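Local coordinates for protein beta-N-acetylhexosaminidase (Thermotoga neapolitana, PDB 5BZA) that probably hydrolyses terminal non-reducing N-acetyl-D-hexosamine residues of N-acetyl-beta-D-hexosaminides, as a thermostable member of glycoside hydrolase family 3, at residues Ala181-Glu184 and Glu185-Glu189; Arg195-Phe198 and Gln199-Val202. One frame throughout, in Å; residues are numbered along the deposited sequence.

Contact 1 of 2, residues Ala181-Glu184 and Glu185-Glu189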
loop_
_atom_site.group_PDB
_atom_site.type_symbol
_atom_site.label_atom_id
_atom_site.label_comp_id
_atom_site.label_asym_id
_atom_site.label_seq_id
_atom_site.Cartn_x
_atom_site.Cartn_y
_atom_site.Cartn_z
ATOM N N ALA B 181 -27.144 -9.270 28.788
ATOM C CA ALA B 181 -26.238 -9.676 29.849
ATOM C C ALA B 181 -26.384 -8.802 31.091
ATOM O O ALA B 181 -26.532 -7.580 31.002
ATOM C CB ALA B 181 -24.755 -9.632 29.334
ATOM N N SER B 182 -26.345 -9.438 32.255
ATOM C CA SER B 182 -26.250 -8.709 33.523
ATOM C C SER B 182 -24.876 -8.038 33.664
ATOM O O SER B 182 -23.887 -8.487 33.063
ATOM C CB SER B 182 -26.471 -9.654 34.681
ATOM O OG SER B 182 -25.368 -10.549 34.754
ATOM N N PHE B 183 -24.791 -7.011 34.497
ATOM C CA PHE B 183 -23.523 -6.342 34.700
ATOM C C PHE B 183 -22.420 -7.248 35.239
ATOM O O PHE B 183 -21.211 -7.062 34.939
ATOM C CB PHE B 183 -23.647 -5.165 35.649
ATOM C CG PHE B 183 -22.331 -4.537 35.913
ATOM C CD1 PHE B 183 -21.693 -3.792 34.905
ATOM C CD2 PHE B 183 -21.660 -4.763 37.104
ATOM C CE1 PHE B 183 -20.444 -3.232 35.127
ATOM C CE2 PHE B 183 -20.409 -4.206 37.318
ATOM C CZ PHE B 183 -19.802 -3.444 36.333
ATOM N N GLU B 184 -22.810 -8.204 36.066
ATOM C CA GLU B 184 -21.803 -9.104 36.592
ATOM C C GLU B 184 -21.194 -9.909 35.421
ATOM O O GLU B 184 -19.975 -10.130 35.377
ATOM C CB GLU B 184 -22.421 -10.011 37.667
ATOM C CG GLU B 184 -21.628 -11.291 37.959
ATOM C CD GLU B 184 -21.961 -12.421 36.975
ATOM O OE1 GLU B 184 -23.161 -12.539 36.594
ATOM O OE2 GLU B 184 -21.020 -13.161 36.564
ATOM N N GLU B 185 -22.033 -10.286 34.458
ATOM C CA GLU B 185 -21.550 -10.977 33.263
ATOM C C GLU B 185 -20.702 -10.107 32.297
ATOM O O GLU B 185 -19.696 -10.585 31.765
ATOM C CB GLU B 185 -22.715 -11.555 32.494
ATOM C CG GLU B 185 -22.255 -12.447 31.379
ATOM C CD GLU B 185 -23.370 -12.798 30.444
ATOM O OE1 GLU B 185 -24.529 -12.483 30.772
ATOM O OE2 GLU B 185 -23.107 -13.367 29.376
ATOM N N LEU B 186 -21.129 -8.865 32.055
ATOM C CA LEU B 186 -20.351 -7.932 31.251
ATOM C C LEU B 186 -18.993 -7.737 31.887
ATOM O O LEU B 186 -17.954 -7.718 31.196
ATOM C CB LEU B 186 -21.050 -6.579 31.120
ATOM C CG LEU B 186 -22.319 -6.553 30.282
ATOM C CD1 LEU B 186 -23.000 -5.151 30.316
ATOM C CD2 LEU B 186 -21.983 -6.957 28.864
ATOM N N TRP B 187 -19.000 -7.566 33.211
ATOM C CA TRP B 187 -17.757 -7.374 33.944
ATOM C C TRP B 187 -16.827 -8.569 33.772
ATOM O O TRP B 187 -15.626 -8.401 33.573
ATOM C CB TRP B 187 -17.998 -7.165 35.413
ATOM C CG TRP B 187 -16.710 -6.867 36.178
ATOM C CD1 TRP B 187 -15.949 -7.751 36.899
ATOM C CD2 TRP B 187 -16.049 -5.596 36.275
ATOM N NE1 TRP B 187 -14.848 -7.098 37.431
ATOM C CE2 TRP B 187 -14.904 -5.776 37.083
ATOM C CE3 TRP B 187 -16.322 -4.314 35.758
ATOM C CZ2 TRP B 187 -14.040 -4.728 37.401
ATOM C CZ3 TRP B 187 -15.449 -3.257 36.074
ATOM C CH2 TRP B 187 -14.323 -3.478 36.882
ATOM N N ARG B 188 -17.388 -9.769 33.870
ATOM C CA ARG B 188 -16.576 -10.985 33.767
ATOM C C ARG B 188 -16.043 -11.292 32.368
ATOM O O ARG B 188 -14.999 -11.931 32.222
ATOM C CB ARG B 188 -17.380 -12.198 34.219
ATOM C CG ARG B 188 -17.549 -12.361 35.711
ATOM C CD ARG B 188 -17.976 -13.822 35.996
ATOM N NE ARG B 188 -19.331 -14.140 35.500
ATOM C CZ ARG B 188 -19.611 -14.702 34.318
ATOM N NH1 ARG B 188 -20.880 -14.942 33.981
ATOM N NH2 ARG B 188 -18.633 -15.029 33.474
ATOM N N GLU B 189 -16.779 -10.860 31.345
ATOM C CA GLU B 189 -16.518 -11.312 29.989
ATOM C C GLU B 189 -16.209 -10.172 29.073
ATOM O O GLU B 189 -15.031 -9.914 28.797
ATOM C CB GLU B 189 -17.697 -12.087 29.470
ATOM C CG GLU B 189 -18.008 -13.184 30.420
ATOM C CD GLU B 189 -19.183 -13.975 29.999
ATOM O OE1 GLU B 189 -19.816 -13.640 28.960
ATOM O OE2 GLU B 189 -19.510 -14.897 30.767
HETATM O O HOH W 1 -26.110 -12.003 32.557
#
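S182 and E185 meet at the start of helix 183-188, where S182 is the N-cap. Its OG accepts a weak bond from the backbone N of E185, 3.4 Å away, a good use of a small hydroxyl beside amides that lack a preceding turn. The E185 chain, CG anti to the backbone N (chi1 -171°) and extended beyond, carries OE1 back to A181 CB, 3.2 Å away. A water accepts from S182 N at 2.6 Å, is hydrogen-bonded to S182 OG at 2.7 Å, and is modelled 2.4 Å from E185 OE1, too short for that bond to be sure in detail. Replacing E185 with an alanine would probably leave this water without its carboxylate partner and take one carboxylate from the metal site that E185 shares with E189. F183 and W187, one turn apart, lie side by side, W187 CB over one face of the phenyl ring and F183 CZ 3.6 Å from W187 CE3, the planes oblique at 45°. R188 NH2 bridges to E189 OE2 at 2.8 Å while K167 holds OE1; the R188-E184 pairing is modelled too close to trust. The helix start resembles a capping box whose return bond, from S182 N to the E185 carboxylate, appears to pass through a water; E185 and E189 bind zinc in this protein, and here a cadmium ion lies about 3 Å from the E185 side chain.

Contact 2 of 2, residues Arg195-Phe198 and Gln199-Val202; sequences RRIF and QSRV
A chi1 of 76° sets S200 OG between its own backbone N and carbonyl carbon, from where it reaches back to the I197 carbonyl. OG donates to I197 O at 2.7 Å, in the carbonyl plane and on a lone pair. The backbone N of S200 reaches the same oxygen at 3.1 Å from above that plane, and two donors of one residue thus grip one acceptor. Serine suits the place because one hydroxyl on a short arm can donate backward and accept forward at the same time: OG accepts from V202 N at 3.1 Å, closing an ST turn just after helix 192-198. Q199 N still bonds to R195 O in the helical manner, at 3.0 Å. The Q199 side chain, its CG anti to the carbonyl carbon (chi1 -79°), has CG 3.5 Å from R195 O, while the polar amide suits an exposed position. I197 is buried against I159, while the F198 ring stacks on F238; R196 has its salt bridge with E137 of helix 136-153. A water 2.8 Å from both I197 O and V202 O joins helix end and loop. Carbonyls at a helix end lack amides from a next turn; here S200 OG and N, with a water, supply donors to I197 O, while the accepting side of the hydroxyl ties down V202 N and holds the bend toward strand 205-208.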
loop_
_atom_site.group_PDB
_atom_site.type_symbol
_atom_site.label_atom_id
_atom_site.label_comp_id
_atom_site.label_asym_id
_atom_site.label_seq_id
_atom_site.Cartn_x
_atom_site.Cartn_y
_atom_site.Cartn_z
ATOM N N ARG B 195 -10.526 -4.065 30.316
ATOM C CA ARG B 195 -9.811 -3.983 31.578
ATOM C C ARG B 195 -8.317 -4.265 31.370
ATOM O O ARG B 195 -7.445 -3.624 31.988
ATOM C CB ARG B 195 -10.431 -4.954 32.598
ATOM C CG ARG B 195 -11.827 -4.506 33.089
ATOM C CD ARG B 195 -12.674 -5.611 33.792
ATOM N NE ARG B 195 -11.986 -6.209 34.926
ATOM C CZ ARG B 195 -12.116 -7.484 35.289
ATOM N NH1 ARG B 195 -12.937 -8.302 34.622
ATOM N NH2 ARG B 195 -11.430 -7.944 36.333
ATOM N N ARG B 196 -8.027 -5.232 30.517
ATOM C CA ARG B 196 -6.646 -5.595 30.207
ATOM C C ARG B 196 -5.890 -4.403 29.617
ATOM O O ARG B 196 -4.717 -4.126 29.992
ATOM C CB ARG B 196 -6.594 -6.791 29.239
ATOM C CG ARG B 196 -5.141 -7.329 28.946
ATOM C CD ARG B 196 -4.464 -7.921 30.194
ATOM N NE ARG B 196 -5.339 -8.879 30.885
ATOM C CZ ARG B 196 -5.527 -10.151 30.536
ATOM N NH1 ARG B 196 -4.862 -10.666 29.499
ATOM N NH2 ARG B 196 -6.367 -10.912 31.252
ATOM N N ILE B 197 -6.546 -3.695 28.703
ATOM C CA ILE B 197 -5.897 -2.525 28.124
ATOM C C ILE B 197 -5.716 -1.424 29.203
ATOM O O ILE B 197 -4.632 -0.786 29.284
ATOM C CB ILE B 197 -6.672 -1.921 26.900
ATOM C CG1 ILE B 197 -7.018 -2.988 25.828
ATOM C CG2 ILE B 197 -5.945 -0.674 26.364
ATOM C CD1 ILE B 197 -5.924 -3.970 25.542
ATOM N N PHE B 198 -6.750 -1.201 30.027
ATOM C CA PHE B 198 -6.674 -0.096 31.025
ATOM C C PHE B 198 -5.617 -0.301 32.118
ATOM O O PHE B 198 -5.137 0.665 32.695
ATOM C CB PHE B 198 -8.036 0.162 31.686
ATOM C CG PHE B 198 -9.106 0.506 30.709
ATOM C CD1 PHE B 198 -8.795 1.275 29.577
ATOM C CD2 PHE B 198 -10.419 0.079 30.905
ATOM C CE1 PHE B 198 -9.798 1.630 28.646
ATOM C CE2 PHE B 198 -11.421 0.394 29.978
ATOM C CZ PHE B 198 -11.112 1.161 28.839
ATOM N N GLN B 199 -5.277 -1.558 32.396
ATOM C CA GLN B 199 -4.254 -1.873 33.385
ATOM C C GLN B 199 -2.838 -1.722 32.824
ATOM O O GLN B 199 -1.879 -1.775 33.608
ATOM C CB GLN B 199 -4.456 -3.286 33.928
ATOM C CG GLN B 199 -5.565 -3.326 34.960
ATOM C CD GLN B 199 -5.881 -4.724 35.447
ATOM O OE1 GLN B 199 -5.506 -5.726 34.815
ATOM N NE2 GLN B 199 -6.653 -4.803 36.529
ATOM N N SER B 200 -2.690 -1.649 31.485
ATOM C CA SER B 200 -1.373 -1.409 30.862
ATOM C C SER B 200 -1.020 0.064 30.884
ATOM O O SER B 200 -1.798 0.897 31.332
ATOM C CB SER B 200 -1.345 -1.894 29.394
ATOM O OG SER B 200 -2.043 -0.981 28.511
ATOM N N ARG B 201 0.141 0.401 30.336
ATOM C CA ARG B 201 0.503 1.808 30.135
ATOM C C ARG B 201 0.427 2.237 28.660
ATOM O O ARG B 201 0.924 3.307 28.335
ATOM C CB ARG B 201 1.927 2.101 30.662
ATOM C CG ARG B 201 2.139 1.976 32.188
ATOM C CD ARG B 201 1.429 3.103 32.960
ATOM N NE ARG B 201 1.922 4.442 32.606
ATOM C CZ ARG B 201 1.544 5.581 33.198
ATOM N NH1 ARG B 201 0.617 5.576 34.160
ATOM N NH2 ARG B 201 2.059 6.750 32.805
ATOM N N VAL B 202 -0.253 1.469 27.795
ATOM C CA VAL B 202 -0.462 1.933 26.430
ATOM C C VAL B 202 -1.514 3.027 26.425
ATOM O O VAL B 202 -2.598 2.873 27.007
ATOM C CB VAL B 202 -0.940 0.815 25.461
ATOM C CG1 VAL B 202 -1.188 1.390 24.060
ATOM C CG2 VAL B 202 0.075 -0.284 25.357
HETATM O O HOH W 2 -4.062 1.960 29.234
#

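How the contacts relate
Helices 183-188 and 192-198 follow each other along the chain, contact 1 at the beginning of the first and contact 2 at the close of the second, with centres 19 Å apart. They touch through W187 and R195: the arginine makes a cation-pi contact with the indole, and R195 NH1 lies 2.9 Å from W187 O. Both belong to the connection between parallel strands 156-162 and 205-208 of the TIM-barrel domain. The nearby bound metal is at contact 1, where the E185 side chain is about 3 Å from a cadmium ion; the side chain of R195 in contact 2 is about 8 Å from that of E189 but about 13 Å from a cadmium ion.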